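Local atomic coordinates of glucose-6-phosphate dehydrogenase (Trypanosoma cruzi, PDB entry 5AQ1), a protein that catalyses the NADP-dependent oxidation of glucose 6-phosphate to 6-phosphogluconolactone, the first step of the pentose phosphate pathway. Residues L302-C313 against A465-A476. Residues are numbered along the deposited sequence; the frame is centred on the assembly and turned at random.
Sequences LRQVVPANPAEC and AAWRIYTPLLHA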
ATOM      1  N   LEU B 302       3.397  23.332  -3.224  1.00 37.26           N
ATOM      2  CA  LEU B 302       3.914  24.450  -2.433  1.00 39.44           C
ATOM      3  C   LEU B 302       2.800  25.210  -1.710  1.00 40.39           C
ATOM      4  O   LEU B 302       3.001  25.688  -0.593  1.00 39.98           O
ATOM      5  CB  LEU B 302       4.738  25.413  -3.296  1.00 40.16           C
ATOM      6  CG  LEU B 302       6.151  24.971  -3.700  1.00 41.04           C
ATOM      7  CD1 LEU B 302       6.847  26.111  -4.423  1.00 41.77           C
ATOM      8  CD2 LEU B 302       6.988  24.518  -2.511  1.00 41.78           C
ATOM      9  N   ARG B 303       1.622  25.291  -2.326  1.00 42.19           N
ATOM     10  CA  ARG B 303       0.464  25.920  -1.686  1.00 44.35           C
ATOM     11  C   ARG B 303      -0.101  25.091  -0.521  1.00 41.02           C
ATOM     12  O   ARG B 303      -0.908  25.592   0.262  1.00 40.28           O
ATOM     13  CB  ARG B 303      -0.627  26.224  -2.720  1.00 50.68           C
ATOM     14  CG  ARG B 303      -0.258  27.361  -3.663  1.00 58.40           C
ATOM     15  CD  ARG B 303      -1.338  27.647  -4.696  1.00 69.70           C
ATOM     16  NE  ARG B 303      -2.537  28.265  -4.113  1.00 89.18           N
ATOM     17  CZ  ARG B 303      -3.738  27.687  -3.985  1.00 97.53           C
ATOM     18  NH1 ARG B 303      -3.964  26.439  -4.397  1.00103.74           N
ATOM     19  NH2 ARG B 303      -4.740  28.372  -3.436  1.00 99.04           N
ATOM     20  N   GLN B 304       0.326  23.833  -0.411  1.00 37.86           N
ATOM     21  CA  GLN B 304      -0.071  22.950   0.687  1.00 35.90           C
ATOM     22  C   GLN B 304       0.963  22.875   1.813  1.00 33.59           C
ATOM     23  O   GLN B 304       0.744  22.188   2.804  1.00 32.23           O
ATOM     24  CB  GLN B 304      -0.326  21.547   0.144  1.00 36.20           C
ATOM     25  CG  GLN B 304      -1.452  21.496  -0.873  1.00 37.66           C
ATOM     26  CD  GLN B 304      -1.597  20.141  -1.523  1.00 39.54           C
ATOM     27  OE1 GLN B 304      -0.872  19.200  -1.204  1.00 43.14           O
ATOM     28  NE2 GLN B 304      -2.535  20.033  -2.448  1.00 42.15           N
ATOM     29  N   VAL B 305       2.093  23.562   1.656  1.00 32.44           N
ATOM     30  CA  VAL B 305       3.113  23.604   2.701  1.00 32.18           C
ATOM     31  C   VAL B 305       2.669  24.572   3.791  1.00 33.71           C
ATOM     32  O   VAL B 305       2.270  25.696   3.499  1.00 35.14           O
ATOM     33  CB  VAL B 305       4.481  24.044   2.149  1.00 31.27           C
ATOM     34  CG1 VAL B 305       5.502  24.173   3.272  1.00 31.50           C
ATOM     35  CG2 VAL B 305       4.977  23.057   1.099  1.00 30.84           C
ATOM     36  N   VAL B 306       2.744  24.133   5.043  1.00 34.12           N
ATOM     37  CA  VAL B 306       2.392  24.982   6.176  1.00 35.09           C
ATOM     38  C   VAL B 306       3.514  26.004   6.377  1.00 35.92           C
ATOM     39  O   VAL B 306       4.688  25.624   6.448  1.00 38.35           O
ATOM     40  CB  VAL B 306       2.200  24.157   7.466  1.00 35.17           C
ATOM     41  CG1 VAL B 306       1.935  25.069   8.657  1.00 35.50           C
ATOM     42  CG2 VAL B 306       1.066  23.156   7.292  1.00 35.19           C
ATOM     43  N   PRO B 307       3.166  27.301   6.476  1.00 36.55           N
ATOM     44  CA  PRO B 307       4.216  28.310   6.634  1.00 37.03           C
ATOM     45  C   PRO B 307       5.119  28.053   7.837  1.00 36.55           C
ATOM     46  O   PRO B 307       4.638  27.661   8.899  1.00 37.81           O
ATOM     47  CB  PRO B 307       3.431  29.612   6.827  1.00 38.23           C
ATOM     48  CG  PRO B 307       2.114  29.366   6.177  1.00 38.17           C
ATOM     49  CD  PRO B 307       1.824  27.911   6.402  1.00 37.79           C
ATOM     50  N   ALA B 308       6.418  28.269   7.659  1.00 36.43           N
ATOM     51  CA  ALA B 308       7.384  28.105   8.738  1.00 36.75           C
ATOM     52  C   ALA B 308       7.057  29.052   9.878  1.00 38.53           C
ATOM     53  O   ALA B 308       6.475  30.117   9.663  1.00 38.24           O
ATOM     54  CB  ALA B 308       8.793  28.365   8.225  1.00 36.45           C
ATOM     55  N   ASN B 309       7.428  28.668  11.095  1.00 41.08           N
ATOM     56  CA  ASN B 309       7.237  29.548  12.239  1.00 45.04           C
ATOM     57  C   ASN B 309       8.403  29.474  13.233  1.00 45.72           C
ATOM     58  O   ASN B 309       9.118  28.469  13.274  1.00 46.50           O
ATOM     59  CB  ASN B 309       5.891  29.262  12.915  1.00 46.59           C
ATOM     60  CG  ASN B 309       5.926  28.041  13.800  1.00 47.18           C
ATOM     61  OD1 ASN B 309       5.979  28.152  15.025  1.00 46.72           O
ATOM     62  ND2 ASN B 309       5.907  26.865  13.186  1.00 47.30           N
ATOM     63  N   PRO B 310       8.605  30.546  14.025  1.00 46.48           N
ATOM     64  CA  PRO B 310       9.747  30.661  14.941  1.00 47.90           C
ATOM     65  C   PRO B 310       9.991  29.450  15.838  1.00 48.59           C
ATOM     66  O   PRO B 310      11.146  29.099  16.092  1.00 51.62           O
ATOM     67  CB  PRO B 310       9.379  31.869  15.807  1.00 50.01           C
ATOM     68  CG  PRO B 310       8.495  32.693  14.944  1.00 48.65           C
ATOM     69  CD  PRO B 310       7.719  31.725  14.110  1.00 46.67           C
ATOM     70  N   ALA B 311       8.918  28.825  16.315  1.00 48.48           N
ATOM     71  CA  ALA B 311       9.036  27.683  17.220  1.00 49.06           C
ATOM     72  C   ALA B 311       9.704  26.486  16.550  1.00 48.16           C
ATOM     73  O   ALA B 311      10.399  25.715  17.211  1.00 52.85           O
ATOM     74  CB  ALA B 311       7.669  27.290  17.765  1.00 48.54           C
ATOM     75  N   GLU B 312       9.492  26.330  15.247  1.00 46.09           N
ATOM     76  CA  GLU B 312      10.041  25.198  14.510  1.00 45.90           C
ATOM     77  C   GLU B 312      11.242  25.597  13.655  1.00 44.16           C
ATOM     78  O   GLU B 312      11.342  25.220  12.489  1.00 41.95           O
ATOM     79  CB  GLU B 312       8.943  24.560  13.654  1.00 47.40           C
ATOM     80  CG  GLU B 312       7.800  23.973  14.471  1.00 48.84           C
ATOM     81  CD  GLU B 312       6.768  23.261  13.618  1.00 49.55           C
ATOM     82  OE1 GLU B 312       6.144  23.924  12.761  1.00 50.62           O
ATOM     83  OE2 GLU B 312       6.577  22.039  13.808  1.00 49.16           O
ATOM     84  N   CYS B 313      12.154  26.370  14.239  1.00 45.16           N
ATOM     85  CA  CYS B 313      13.411  26.702  13.571  1.00 45.31           C
ATOM     86  C   CYS B 313      14.531  27.018  14.558  1.00 44.93           C
ATOM     87  O   CYS B 313      14.274  27.401  15.701  1.00 45.77           O
ATOM     88  CB  CYS B 313      13.229  27.879  12.606  1.00 46.32           C
ATOM     89  SG  CYS B 313      13.432  29.515  13.345  1.00 50.31           S
ATOM     90  N   ALA B 465       4.025  31.326  -4.139  1.00 35.95           N
ATOM     91  CA  ALA B 465       3.809  30.224  -3.203  1.00 35.30           C
ATOM     92  C   ALA B 465       5.005  30.036  -2.272  1.00 35.29           C
ATOM     93  O   ALA B 465       4.836  29.757  -1.081  1.00 35.26           O
ATOM     94  CB  ALA B 465       3.520  28.938  -3.959  1.00 34.02           C
ATOM     95  N   ALA B 466       6.210  30.208  -2.814  1.00 34.61           N
ATOM     96  CA  ALA B 466       7.434  30.079  -2.026  1.00 34.03           C
ATOM     97  C   ALA B 466       7.553  31.184  -0.976  1.00 35.47           C
ATOM     98  O   ALA B 466       7.884  30.906   0.174  1.00 36.18           O
ATOM     99  CB  ALA B 466       8.654  30.074  -2.931  1.00 33.46           C
ATOM    100  N   TRP B 467       7.270  32.429  -1.360  1.00 35.90           N
ATOM    101  CA  TRP B 467       7.358  33.549  -0.419  1.00 36.36           C
ATOM    102  C   TRP B 467       6.369  33.431   0.739  1.00 37.61           C
ATOM    103  O   TRP B 467       6.670  33.842   1.859  1.00 38.58           O
ATOM    104  CB  TRP B 467       7.163  34.893  -1.129  1.00 35.75           C
ATOM    105  CG  TRP B 467       8.409  35.400  -1.790  1.00 35.72           C
ATOM    106  CD1 TRP B 467       8.584  35.672  -3.114  1.00 34.94           C
ATOM    107  CD2 TRP B 467       9.660  35.688  -1.154  1.00 35.46           C
ATOM    108  NE1 TRP B 467       9.862  36.113  -3.344  1.00 34.93           N
ATOM    109  CE2 TRP B 467      10.545  36.133  -2.157  1.00 35.13           C
ATOM    110  CE3 TRP B 467      10.119  35.610   0.167  1.00 35.93           C
ATOM    111  CZ2 TRP B 467      11.862  36.502  -1.884  1.00 35.51           C
ATOM    112  CZ3 TRP B 467      11.425  35.976   0.439  1.00 36.37           C
ATOM    113  CH2 TRP B 467      12.283  36.418  -0.584  1.00 36.70           C
ATOM    114  N   ARG B 468       5.197  32.869   0.470  1.00 38.11           N
ATOM    115  CA  ARG B 468       4.171  32.715   1.498  1.00 41.39           C
ATOM    116  C   ARG B 468       4.586  31.730   2.591  1.00 40.45           C
ATOM    117  O   ARG B 468       4.152  31.846   3.736  1.00 40.48           O
ATOM    118  CB  ARG B 468       2.836  32.309   0.866  1.00 43.67           C
ATOM    119  CG  ARG B 468       2.148  33.480   0.184  1.00 46.60           C
ATOM    120  CD  ARG B 468       0.950  33.060  -0.648  1.00 48.96           C
ATOM    121  NE  ARG B 468       0.420  34.205  -1.388  1.00 53.72           N
ATOM    122  CZ  ARG B 468      -0.532  35.026  -0.949  1.00 56.40           C
ATOM    123  NH1 ARG B 468      -1.123  34.840   0.229  1.00 57.57           N
ATOM    124  NH2 ARG B 468      -0.911  36.040  -1.715  1.00 59.36           N
ATOM    125  N   ILE B 469       5.441  30.777   2.238  1.00 38.77           N
ATOM    126  CA  ILE B 469       5.944  29.809   3.202  1.00 37.52           C
ATOM    127  C   ILE B 469       6.805  30.474   4.278  1.00 36.98           C
ATOM    128  O   ILE B 469       6.686  30.139   5.464  1.00 36.05           O
ATOM    129  CB  ILE B 469       6.742  28.689   2.497  1.00 36.60           C
ATOM    130  CG1 ILE B 469       5.789  27.833   1.655  1.00 37.08           C
ATOM    131  CG2 ILE B 469       7.479  27.818   3.509  1.00 35.71           C
ATOM    132  CD1 ILE B 469       6.474  26.960   0.624  1.00 37.40           C
ATOM    133  N   TYR B 470       7.653  31.419   3.865  1.00 35.08           N
ATOM    134  CA  TYR B 470       8.695  31.961   4.744  1.00 35.01           C
ATOM    135  C   TYR B 470       8.475  33.392   5.228  1.00 35.23           C
ATOM    136  O   TYR B 470       9.127  33.814   6.182  1.00 35.31           O
ATOM    137  CB  TYR B 470      10.059  31.869   4.052  1.00 34.52           C
ATOM    138  CG  TYR B 470      10.372  30.482   3.560  1.00 33.58           C
ATOM    139  CD1 TYR B 470      10.795  29.492   4.434  1.00 34.34           C
ATOM    140  CD2 TYR B 470      10.230  30.156   2.221  1.00 33.74           C
ATOM    141  CE1 TYR B 470      11.071  28.209   3.984  1.00 34.30           C
ATOM    142  CE2 TYR B 470      10.499  28.879   1.760  1.00 33.19           C
ATOM    143  CZ  TYR B 470      10.920  27.907   2.644  1.00 33.04           C
ATOM    144  OH  TYR B 470      11.186  26.633   2.201  1.00 31.39           O
ATOM    145  N   THR B 471       7.565  34.131   4.596  1.00 35.44           N
ATOM    146  CA  THR B 471       7.395  35.556   4.900  1.00 36.46           C
ATOM    147  C   THR B 471       7.034  35.838   6.364  1.00 37.33           C
ATOM    148  O   THR B 471       7.662  36.695   6.981  1.00 38.45           O
ATOM    149  CB  THR B 471       6.392  36.235   3.941  1.00 36.80           C
ATOM    150  OG1 THR B 471       6.981  36.327   2.639  1.00 36.72           O
ATOM    151  CG2 THR B 471       6.028  37.641   4.413  1.00 38.10           C
ATOM    152  N   PRO B 472       6.028  35.131   6.923  1.00 37.41           N
ATOM    153  CA  PRO B 472       5.727  35.323   8.350  1.00 38.63           C
ATOM    154  C   PRO B 472       6.945  35.159   9.260  1.00 38.98           C
ATOM    155  O   PRO B 472       7.131  35.959  10.178  1.00 39.74           O
ATOM    156  CB  PRO B 472       4.690  34.236   8.642  1.00 37.95           C
ATOM    157  CG  PRO B 472       4.004  34.019   7.344  1.00 37.23           C
ATOM    158  CD  PRO B 472       5.026  34.271   6.267  1.00 36.79           C
ATOM    159  N   LEU B 473       7.764  34.141   8.996  1.00 38.28           N
ATOM    160  CA  LEU B 473       8.997  33.921   9.756  1.00 39.43           C
ATOM    161  C   LEU B 473       9.992  35.059   9.553  1.00 40.41           C
ATOM    162  O   LEU B 473      10.552  35.581  10.518  1.00 41.31           O
ATOM    163  CB  LEU B 473       9.652  32.591   9.373  1.00 38.64           C
ATOM    164  CG  LEU B 473      11.039  32.298   9.971  1.00 39.32           C
ATOM    165  CD1 LEU B 473      11.034  32.410  11.490  1.00 40.82           C
ATOM    166  CD2 LEU B 473      11.518  30.919   9.548  1.00 38.58           C
ATOM    167  N   LEU B 474      10.196  35.442   8.297  1.00 40.59           N
ATOM    168  CA  LEU B 474      11.143  36.501   7.958  1.00 41.65           C
ATOM    169  C   LEU B 474      10.801  37.814   8.652  1.00 43.08           C
ATOM    170  O   LEU B 474      11.686  38.473   9.198  1.00 44.11           O
ATOM    171  CB  LEU B 474      11.201  36.710   6.441  1.00 41.40           C
ATOM    172  CG  LEU B 474      11.849  35.568   5.651  1.00 40.96           C
ATOM    173  CD1 LEU B 474      11.549  35.703   4.168  1.00 40.58           C
ATOM    174  CD2 LEU B 474      13.351  35.501   5.891  1.00 41.15           C
ATOM    175  N   HIS B 475       9.525  38.192   8.634  1.00 43.95           N
ATOM    176  CA  HIS B 475       9.090  39.425   9.293  1.00 46.22           C
ATOM    177  C   HIS B 475       9.304  39.362  10.806  1.00 47.12           C
ATOM    178  O   HIS B 475       9.698  40.355  11.420  1.00 49.58           O
ATOM    179  CB  HIS B 475       7.627  39.754   8.970  1.00 45.92           C
ATOM    180  CG  HIS B 475       7.413  40.254   7.574  1.00 45.52           C
ATOM    181  ND1 HIS B 475       6.157  40.453   7.041  1.00 45.76           N
ATOM    182  CD2 HIS B 475       8.291  40.583   6.596  1.00 45.19           C
ATOM    183  CE1 HIS B 475       6.271  40.891   5.800  1.00 45.26           C
ATOM    184  NE2 HIS B 475       7.556  40.977   5.505  1.00 44.82           N
ATOM    185  N   ALA B 476       9.061  38.195  11.399  1.00 45.53           N
ATOM    186  CA  ALA B 476       9.343  37.981  12.817  1.00 45.92           C
ATOM    187  C   ALA B 476      10.830  38.183  13.121  1.00 45.43           C
ATOM    188  O   ALA B 476      11.183  38.858  14.088  1.00 46.41           O
ATOM    189  CB  ALA B 476       8.902  36.590  13.243  1.00 44.89           C
TER
HETATM  190  O   HOH W   1       2.548  28.417  -0.191  1.00 32.43           O
HETATM  191  O   HOH W   2       6.978  31.923   7.608  1.00 23.63           O
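The connector 302-313 lies along one side of helix 460-479 as a loop-on-helix packing in the C-terminal domain, with I469 and L473 as the helix's main apolar contacts and two waters bridging backbone to backbone. At the start, L302 sets its CB against the CB of A465 (3.8 Å). I469 has CG1 anti to its carbonyl carbon (chi1 -68°), and from there CD1 reaches the loop, 3.8 Å from V305 CB; its side chain crosses those of L302 and V305 at about a right angle. Its other branch, CG2, sits over the centre of the Y470 ring, whose hydroxyl is hydrogen-bonded to T275 OG1 on helix 264-282. A308 and Y470 also pack on L349 of strand 344-349, so loop and helix both lie against the large mixed sheet.

The helix is kinked at P472, where the nitrogens of P472 and L473 make no bond to the preceding turn, and I469 O, which takes no bond from L473 N, turns to the loop instead. It accepts the N-H of A308 (2.9 Å, bent to 141° at the hydrogen), while water 2 donates to I469 O and A308 O and accepts from L473 N at 2.7 Å, satisfying the amide left over at the kink. Water 1 is a simpler bridge, donating to both L302 O and A465 O.

Beyond the kink, L473 spreads its two methyls under the loop: CD2 touches A308 CB at 4.0 Å, and CD1 lies by the P310 ring and C313 SG. There N309 OD1 accepts from A311 N in an Asx turn. V482 closes this end against P310, C313 and A476.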